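Local coordinates for protein group 3 allergen SMIPP-S YvT004A06 (Sarcoptes scabiei type hominis, PDB 3H7T) that has the fold of a trypsin-like serine protease but belongs to a scabies mite family of inactivated paralogues, so it probably does not cleave proteins as trypsin does, at residues Ile53-Ser58 against Thr65-Lys70; Ile72-Tyr77 against Asn85-Glu90. All blocks are in the same frame, centred on the assembly; numbering follows the deposited sequence.

Contact 1 of 2, residues Ile53-Ser58 against Thr65-Lys70; sequences IHYGSS and TSVMAK
Tyr55 lays one face of its ring against the side chain of Thr65, its partner across a beta hairpin in the six-stranded antiparallel barrel of this trypsin-like fold. The meeting is a CH-pi contact: Thr65 CB lies 3.9 Å from the centroid of the Tyr55 ring, 23° off the normal and displaced toward the rim, while Thr65 CG2 comes within 3.5 Å of Tyr55 OH. The ring gets there because CG sits between the backbone N and the carbonyl carbon (chi1 70°), which lets the two side chains run alongside each other. The Tyr55 hydroxyl is hydrogen-bonded to the backbone N of Lys96, outside the hairpin. Val67 CG1 closes on the ring edge, 4.1 Å from Tyr55 CE2, and also packs at 3.8 Å on Ile53 CB. These residues face Val16, Ile89 and Thr91 of other barrel strands. Two pairs of backbone hydrogen bonds, Ile53 with Val67 and Tyr55 with Thr65, hold the register; Tyr55 N to Thr65 O is nearly straight at 170°. On the other face of the sheet His54 pairs with Ser66. There the buried His54 ND1 has no hydrogen-bond partner in the model, and Ser66 OG stands at the ring edge, 3.6 Å from ND1.

Contact 2 of 2, residues Ile72-Tyr77 against Asn85-Glu90; sequences IYIVRY and NYAVIE
This is a buried antiparallel strand pairing in the six-stranded barrel of the trypsin-like fold, where strand 65-74 runs against strand 87-91, the two segments separating where 65-74 ends and 87-91 begins. The regular section is centred on Tyr73 and Val88, which exchange two backbone hydrogen bonds. Tyr73 N lies 2.8 Å from Val88 O. In return, Val88 N lies 2.9 Å from Tyr73 O. On one face of the sheet Ile72 CD1 packs against both CG1 and CG2 of Ile89, and Ile74 CD1 rests on Ala87 CB at 3.8 Å. On the other, the Tyr73 ring presents its edge to Val88 O and reaches on to Glu90. Glu90 holds CG anti to its backbone N and its chain is extended beyond CG (chi2 177°), which carries OE1 to the Tyr73 hydroxyl; there Glu90 OE1 accepts a hydrogen bond from Tyr73 OH at 3.1 Å, ring and carboxylate lying nearly coplanar.

Beyond Ile74 water replaces direct pairing. Water 1 joins Val75 O to Tyr86 OH, and water 2 takes the N-H of Val75 and donates to Tyr86 O. Asn85 lies alongside the Tyr77 ring, its OD1 3.7 Å from Tyr77 CE1. Judged by sequence motif, Asn85 and its hydrogen-bond partner Gln41 stand where active trypsin-like enzymes carry the aspartate and histidine of the catalytic triad, consistent with an inactivated protease. At the separated end, Val75 CB meets Tyr86 OH at 3.3 Å, while water 2 sits 3.7 Å above the plane of the Tyr86 ring, over its centre.

How the contacts relate
The two contacts are successive pairings of one strand. Strand 65-74 gives its first part to contact 1, beside strand 51-55, and its last part to contact 2, beside strand 87-91, so it lies between those neighbours in the six-stranded barrel. Their centres are about 18 Å apart, and along the chain contact 1 closes before contact 2 opens. They still touch: Ile89 CG2 packs 3.6 Å from Ala69 CB and 3.7 Å from Ile53 CD1, and Lys70 NZ makes a long, weak salt bridge to Glu90 OE2. Three neighbouring strands therefore form one section of the barrel wall, and the chain leading into the last of them carries Asn85, beside Gln41.

Contact 1 of 2, residues Ile53-Ser58 against Thr65-Lys70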
ATOM      1  N   ILE A  53       0.804 -12.904  -6.551  1.00 32.11           N
ATOM      2  CA  ILE A  53       0.200 -11.634  -6.933  1.00 31.09           C
ATOM      3  C   ILE A  53      -1.117 -11.926  -7.647  1.00 31.10           C
ATOM      4  O   ILE A  53      -1.128 -12.594  -8.687  1.00 31.76           O
ATOM      5  CB  ILE A  53       1.142 -10.789  -7.839  1.00 30.33           C
ATOM      6  CG1 ILE A  53       2.387 -10.349  -7.066  1.00 32.28           C
ATOM      7  CG2 ILE A  53       0.427  -9.559  -8.391  1.00 30.58           C
ATOM      8  CD1 ILE A  53       3.561 -11.320  -7.202  1.00 39.62           C
ATOM      9  N   HIS A  54      -2.214 -11.419  -7.085  1.00 29.05           N
ATOM     10  CA  HIS A  54      -3.558 -11.647  -7.622  1.00 28.21           C
ATOM     11  C   HIS A  54      -4.057 -10.359  -8.263  1.00 27.69           C
ATOM     12  O   HIS A  54      -4.198  -9.341  -7.583  1.00 28.07           O
ATOM     13  CB  HIS A  54      -4.504 -12.130  -6.505  1.00 26.95           C
ATOM     14  CG  HIS A  54      -5.923 -12.333  -6.947  1.00 30.92           C
ATOM     15  ND1 HIS A  54      -6.307 -13.367  -7.771  1.00 33.80           N
ATOM     16  CD2 HIS A  54      -7.054 -11.647  -6.655  1.00 30.60           C
ATOM     17  CE1 HIS A  54      -7.610 -13.301  -7.981  1.00 34.65           C
ATOM     18  NE2 HIS A  54      -8.085 -12.263  -7.317  1.00 33.45           N
ATOM     19  N   TYR A  55      -4.304 -10.409  -9.573  1.00 27.42           N
ATOM     20  CA  TYR A  55      -4.666  -9.223 -10.350  1.00 26.69           C
ATOM     21  C   TYR A  55      -5.895  -9.407 -11.250  1.00 26.57           C
ATOM     22  O   TYR A  55      -6.285 -10.537 -11.563  1.00 26.59           O
ATOM     23  CB  TYR A  55      -3.464  -8.725 -11.170  1.00 26.86           C
ATOM     24  CG  TYR A  55      -3.011  -9.582 -12.345  1.00 26.72           C
ATOM     25  CD1 TYR A  55      -3.569  -9.410 -13.613  1.00 27.51           C
ATOM     26  CD2 TYR A  55      -1.990 -10.521 -12.199  1.00 29.82           C
ATOM     27  CE1 TYR A  55      -3.141 -10.163 -14.699  1.00 30.25           C
ATOM     28  CE2 TYR A  55      -1.555 -11.287 -13.276  1.00 31.66           C
ATOM     29  CZ  TYR A  55      -2.131 -11.096 -14.528  1.00 35.62           C
ATOM     30  OH  TYR A  55      -1.702 -11.842 -15.608  1.00 33.16           O
ATOM     31  N   GLY A  56      -6.495  -8.285 -11.646  1.00 25.36           N
ATOM     32  CA  GLY A  56      -7.627  -8.267 -12.569  1.00 25.65           C
ATOM     33  C   GLY A  56      -8.965  -8.700 -11.995  1.00 25.85           C
ATOM     34  O   GLY A  56      -9.869  -9.059 -12.744  1.00 26.38           O
ATOM     35  N   SER A  57      -9.101  -8.653 -10.672  1.00 23.91           N
ATOM     36  CA  SER A  57     -10.349  -9.046 -10.021  1.00 23.58           C
ATOM     37  C   SER A  57     -10.738  -8.090  -8.894  1.00 22.63           C
ATOM     38  O   SER A  57      -9.871  -7.574  -8.189  1.00 22.82           O
ATOM     39  CB  SER A  57     -10.231 -10.475  -9.478  1.00 22.35           C
ATOM     40  OG  SER A  57     -11.435 -10.886  -8.856  1.00 25.78           O
ATOM     41  N   SER A  58     -12.041  -7.853  -8.748  1.00 22.54           N
ATOM     42  CA  SER A  58     -12.602  -7.130  -7.592  1.00 23.36           C
ATOM     43  C   SER A  58     -12.548  -7.971  -6.310  1.00 22.81           C
ATOM     44  O   SER A  58     -12.681  -7.445  -5.198  1.00 22.55           O
ATOM     45  CB  SER A  58     -14.058  -6.732  -7.863  1.00 23.05           C
ATOM     46  OG  SER A  58     -14.177  -5.913  -9.009  1.00 22.43           O
ATOM     47  N   THR A  65      -6.207 -13.549 -12.118  1.00 31.60           N
ATOM     48  CA  THR A  65      -5.035 -14.297 -12.504  1.00 31.85           C
ATOM     49  C   THR A  65      -4.058 -14.198 -11.349  1.00 32.02           C
ATOM     50  O   THR A  65      -3.955 -13.152 -10.701  1.00 32.42           O
ATOM     51  CB  THR A  65      -4.432 -13.715 -13.788  1.00 32.07           C
ATOM     52  OG1 THR A  65      -5.487 -13.478 -14.732  1.00 29.56           O
ATOM     53  CG2 THR A  65      -3.396 -14.667 -14.396  1.00 29.44           C
ATOM     54  N   SER A  66      -3.379 -15.301 -11.068  1.00 32.13           N
ATOM     55  CA  SER A  66      -2.359 -15.329 -10.035  1.00 32.87           C
ATOM     56  C   SER A  66      -1.026 -15.653 -10.679  1.00 32.83           C
ATOM     57  O   SER A  66      -0.948 -16.474 -11.592  1.00 33.04           O
ATOM     58  CB  SER A  66      -2.702 -16.351  -8.957  1.00 33.18           C
ATOM     59  OG  SER A  66      -3.945 -16.035  -8.343  1.00 38.98           O
ATOM     60  N   VAL A  67       0.014 -14.978 -10.210  1.00 32.71           N
ATOM     61  CA  VAL A  67       1.359 -15.149 -10.736  1.00 32.86           C
ATOM     62  C   VAL A  67       2.314 -15.151  -9.548  1.00 33.13           C
ATOM     63  O   VAL A  67       2.171 -14.346  -8.617  1.00 32.66           O
ATOM     64  CB  VAL A  67       1.708 -14.045 -11.782  1.00 32.95           C
ATOM     65  CG1 VAL A  67       1.654 -12.644 -11.164  1.00 30.82           C
ATOM     66  CG2 VAL A  67       3.061 -14.303 -12.437  1.00 36.55           C
ATOM     67  N   MET A  68       3.263 -16.081  -9.570  1.00 32.99           N
ATOM     68  CA  MET A  68       4.220 -16.238  -8.485  1.00 33.73           C
ATOM     69  C   MET A  68       5.245 -15.105  -8.501  1.00 33.17           C
ATOM     70  O   MET A  68       5.539 -14.536  -9.556  1.00 32.03           O
ATOM     71  CB  MET A  68       4.930 -17.589  -8.619  1.00 34.39           C
ATOM     72  CG  MET A  68       5.014 -18.405  -7.330  1.00 40.86           C
ATOM     73  SD  MET A  68       3.404 -18.699  -6.552  1.00 50.58           S
ATOM     74  CE  MET A  68       3.643 -20.331  -5.844  1.00 52.29           C
ATOM     75  N   ALA A  69       5.774 -14.773  -7.327  1.00 33.65           N
ATOM     76  CA  ALA A  69       6.887 -13.827  -7.233  1.00 33.86           C
ATOM     77  C   ALA A  69       8.191 -14.517  -7.611  1.00 34.11           C
ATOM     78  O   ALA A  69       8.367 -15.710  -7.351  1.00 34.07           O
ATOM     79  CB  ALA A  69       6.985 -13.260  -5.838  1.00 33.66           C
ATOM     80  N   LYS A  70       9.092 -13.756  -8.224  1.00 34.05           N
ATOM     81  CA  LYS A  70      10.428 -14.235  -8.565  1.00 34.44           C
ATOM     82  C   LYS A  70      11.470 -13.664  -7.603  1.00 33.99           C
ATOM     83  O   LYS A  70      12.252 -14.413  -7.020  1.00 34.33           O
ATOM     84  CB  LYS A  70      10.771 -13.864 -10.010  1.00 35.28           C
ATOM     85  CG  LYS A  70      12.096 -14.422 -10.512  1.00 36.92           C
ATOM     86  CD  LYS A  70      12.165 -14.404 -12.033  1.00 42.09           C
ATOM     87  CE  LYS A  70      12.370 -12.998 -12.575  1.00 44.72           C
ATOM     88  NZ  LYS A  70      12.367 -12.981 -14.063  1.00 48.87           N
TER

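Contact 2 of 2, residues Ile72-Tyr77 against Asn85-Glu90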
ATOM      1  N   ILE A  72      12.223 -10.397  -4.500  1.00 32.80           N
ATOM      2  CA  ILE A  72      11.706  -9.409  -3.566  1.00 32.08           C
ATOM      3  C   ILE A  72      12.807  -8.386  -3.276  1.00 31.42           C
ATOM      4  O   ILE A  72      13.917  -8.757  -2.893  1.00 32.05           O
ATOM      5  CB  ILE A  72      11.262 -10.055  -2.225  1.00 31.77           C
ATOM      6  CG1 ILE A  72      10.253 -11.203  -2.440  1.00 34.28           C
ATOM      7  CG2 ILE A  72      10.716  -8.999  -1.256  1.00 31.43           C
ATOM      8  CD1 ILE A  72       9.014 -10.844  -3.252  1.00 34.46           C
ATOM      9  N   TYR A  73      12.491  -7.108  -3.447  1.00 30.12           N
ATOM     10  CA  TYR A  73      13.449  -6.034  -3.184  1.00 29.91           C
ATOM     11  C   TYR A  73      13.006  -5.221  -1.986  1.00 29.79           C
ATOM     12  O   TYR A  73      11.925  -4.627  -1.998  1.00 29.60           O
ATOM     13  CB  TYR A  73      13.603  -5.134  -4.410  1.00 28.96           C
ATOM     14  CG  TYR A  73      14.034  -5.891  -5.637  1.00 31.06           C
ATOM     15  CD1 TYR A  73      15.383  -5.971  -5.992  1.00 28.87           C
ATOM     16  CD2 TYR A  73      13.097  -6.546  -6.439  1.00 28.01           C
ATOM     17  CE1 TYR A  73      15.784  -6.678  -7.119  1.00 29.66           C
ATOM     18  CE2 TYR A  73      13.490  -7.251  -7.566  1.00 30.62           C
ATOM     19  CZ  TYR A  73      14.833  -7.312  -7.900  1.00 33.36           C
ATOM     20  OH  TYR A  73      15.223  -8.016  -9.015  1.00 35.60           O
ATOM     21  N   ILE A  74      13.842  -5.231  -0.950  1.00 29.54           N
ATOM     22  CA  ILE A  74      13.639  -4.447   0.263  1.00 29.96           C
ATOM     23  C   ILE A  74      14.826  -3.486   0.390  1.00 29.75           C
ATOM     24  O   ILE A  74      15.979  -3.897   0.230  1.00 29.03           O
ATOM     25  CB  ILE A  74      13.601  -5.349   1.523  1.00 30.43           C
ATOM     26  CG1 ILE A  74      12.671  -6.562   1.329  1.00 33.78           C
ATOM     27  CG2 ILE A  74      13.267  -4.533   2.774  1.00 29.89           C
ATOM     28  CD1 ILE A  74      11.274  -6.436   1.939  1.00 32.89           C
ATOM     29  N   VAL A  75      14.549  -2.214   0.668  1.00 28.94           N
ATOM     30  CA  VAL A  75      15.617  -1.213   0.825  1.00 28.04           C
ATOM     31  C   VAL A  75      15.623  -0.601   2.229  1.00 27.77           C
ATOM     32  O   VAL A  75      15.027   0.454   2.468  1.00 29.02           O
ATOM     33  CB  VAL A  75      15.549  -0.102  -0.264  1.00 27.97           C
ATOM     34  CG1 VAL A  75      16.809   0.784  -0.223  1.00 24.95           C
ATOM     35  CG2 VAL A  75      15.372  -0.710  -1.648  1.00 27.01           C
ATOM     36  N   ARG A  76      16.301  -1.288   3.148  1.00 27.04           N
ATOM     37  CA  ARG A  76      16.526  -0.820   4.528  1.00 25.70           C
ATOM     38  C   ARG A  76      15.252  -0.667   5.377  1.00 24.98           C
ATOM     39  O   ARG A  76      15.127   0.271   6.171  1.00 23.65           O
ATOM     40  CB  ARG A  76      17.380   0.464   4.548  1.00 26.11           C
ATOM     41  CG  ARG A  76      18.721   0.348   3.788  1.00 24.35           C
ATOM     42  CD  ARG A  76      19.585  -0.790   4.351  1.00 21.51           C
ATOM     43  NE  ARG A  76      19.872  -0.595   5.772  1.00 25.36           N
ATOM     44  CZ  ARG A  76      20.280  -1.553   6.601  1.00 29.92           C
ATOM     45  NH1 ARG A  76      20.510  -1.270   7.879  1.00 29.44           N
ATOM     46  NH2 ARG A  76      20.457  -2.793   6.158  1.00 33.06           N
ATOM     47  N   TYR A  77      14.313  -1.600   5.229  1.00 25.11           N
ATOM     48  CA  TYR A  77      13.137  -1.598   6.099  1.00 24.97           C
ATOM     49  C   TYR A  77      13.563  -1.711   7.560  1.00 24.87           C
ATOM     50  O   TYR A  77      14.355  -2.586   7.906  1.00 24.93           O
ATOM     51  CB  TYR A  77      12.183  -2.742   5.748  1.00 25.28           C
ATOM     52  CG  TYR A  77      10.984  -2.844   6.668  1.00 25.19           C
ATOM     53  CD1 TYR A  77      10.185  -1.728   6.943  1.00 23.55           C
ATOM     54  CD2 TYR A  77      10.623  -4.067   7.234  1.00 27.55           C
ATOM     55  CE1 TYR A  77       9.072  -1.829   7.778  1.00 24.30           C
ATOM     56  CE2 TYR A  77       9.509  -4.179   8.073  1.00 28.31           C
ATOM     57  CZ  TYR A  77       8.747  -3.060   8.335  1.00 24.64           C
ATOM     58  OH  TYR A  77       7.663  -3.163   9.156  1.00 24.98           O
ATOM     59  N   ASN A  85       9.072   1.570   4.734  1.00 21.74           N
ATOM     60  CA  ASN A  85       8.153   0.439   4.685  1.00 21.29           C
ATOM     61  C   ASN A  85       7.571   0.236   3.278  1.00 21.60           C
ATOM     62  O   ASN A  85       6.381   0.455   3.039  1.00 20.82           O
ATOM     63  CB  ASN A  85       7.060   0.647   5.743  1.00 21.39           C
ATOM     64  CG  ASN A  85       6.086  -0.516   5.845  1.00 20.97           C
ATOM     65  OD1 ASN A  85       6.315  -1.603   5.314  1.00 18.75           O
ATOM     66  ND2 ASN A  85       4.977  -0.277   6.538  1.00 18.68           N
ATOM     67  N   TYR A  86       8.430  -0.170   2.345  1.00 21.84           N
ATOM     68  CA  TYR A  86       7.985  -0.569   1.011  1.00 21.80           C
ATOM     69  C   TYR A  86       8.786  -1.763   0.503  1.00 22.98           C
ATOM     70  O   TYR A  86       9.930  -1.992   0.922  1.00 23.24           O
ATOM     71  CB  TYR A  86       8.064   0.602   0.027  1.00 22.34           C
ATOM     72  CG  TYR A  86       9.484   1.071  -0.247  1.00 24.65           C
ATOM     73  CD1 TYR A  86      10.143   0.703  -1.416  1.00 26.97           C
ATOM     74  CD2 TYR A  86      10.161   1.879   0.665  1.00 23.78           C
ATOM     75  CE1 TYR A  86      11.449   1.126  -1.672  1.00 28.54           C
ATOM     76  CE2 TYR A  86      11.466   2.301   0.424  1.00 25.76           C
ATOM     77  CZ  TYR A  86      12.099   1.924  -0.750  1.00 27.28           C
ATOM     78  OH  TYR A  86      13.386   2.338  -1.002  1.00 29.76           O
ATOM     79  N   ALA A  87       8.166  -2.546  -0.376  1.00 23.70           N
ATOM     80  CA  ALA A  87       8.888  -3.608  -1.070  1.00 24.16           C
ATOM     81  C   ALA A  87       8.464  -3.677  -2.517  1.00 24.23           C
ATOM     82  O   ALA A  87       7.316  -3.388  -2.855  1.00 23.93           O
ATOM     83  CB  ALA A  87       8.678  -4.947  -0.393  1.00 23.44           C
ATOM     84  N   VAL A  88       9.402  -4.049  -3.378  1.00 24.72           N
ATOM     85  CA  VAL A  88       9.080  -4.239  -4.777  1.00 25.48           C
ATOM     86  C   VAL A  88       9.193  -5.711  -5.111  1.00 26.03           C
ATOM     87  O   VAL A  88      10.187  -6.369  -4.790  1.00 26.60           O
ATOM     88  CB  VAL A  88       9.946  -3.370  -5.711  1.00 25.65           C
ATOM     89  CG1 VAL A  88       9.635  -3.684  -7.167  1.00 24.06           C
ATOM     90  CG2 VAL A  88       9.708  -1.892  -5.418  1.00 26.06           C
ATOM     91  N   ILE A  89       8.143  -6.219  -5.736  1.00 25.97           N
ATOM     92  CA  ILE A  89       8.065  -7.616  -6.102  1.00 27.48           C
ATOM     93  C   ILE A  89       8.190  -7.725  -7.611  1.00 28.15           C
ATOM     94  O   ILE A  89       7.474  -7.049  -8.354  1.00 27.56           O
ATOM     95  CB  ILE A  89       6.735  -8.255  -5.617  1.00 27.11           C
ATOM     96  CG1 ILE A  89       6.610  -8.141  -4.091  1.00 28.78           C
ATOM     97  CG2 ILE A  89       6.652  -9.718  -6.057  1.00 31.44           C
ATOM     98  CD1 ILE A  89       5.197  -8.431  -3.537  1.00 28.06           C
ATOM     99  N   GLU A  90       9.128  -8.552  -8.061  1.00 30.09           N
ATOM    100  CA  GLU A  90       9.212  -8.899  -9.475  1.00 31.40           C
ATOM    101  C   GLU A  90       8.476 -10.218  -9.694  1.00 31.37           C
ATOM    102  O   GLU A  90       8.675 -11.172  -8.942  1.00 31.60           O
ATOM    103  CB  GLU A  90      10.672  -8.996  -9.936  1.00 31.88           C
ATOM    104  CG  GLU A  90      10.824  -9.360 -11.408  1.00 34.42           C
ATOM    105  CD  GLU A  90      12.267  -9.383 -11.884  1.00 40.87           C
ATOM    106  OE1 GLU A  90      13.188  -9.069 -11.095  1.00 41.87           O
ATOM    107  OE2 GLU A  90      12.477  -9.709 -13.069  1.00 44.41           O
TER
HETATM  108  O   HOH W   1      14.638   2.853   1.281  1.00 29.35           O
HETATM  109  O   HOH W   2      12.308  -1.082   1.858  1.00 30.24           O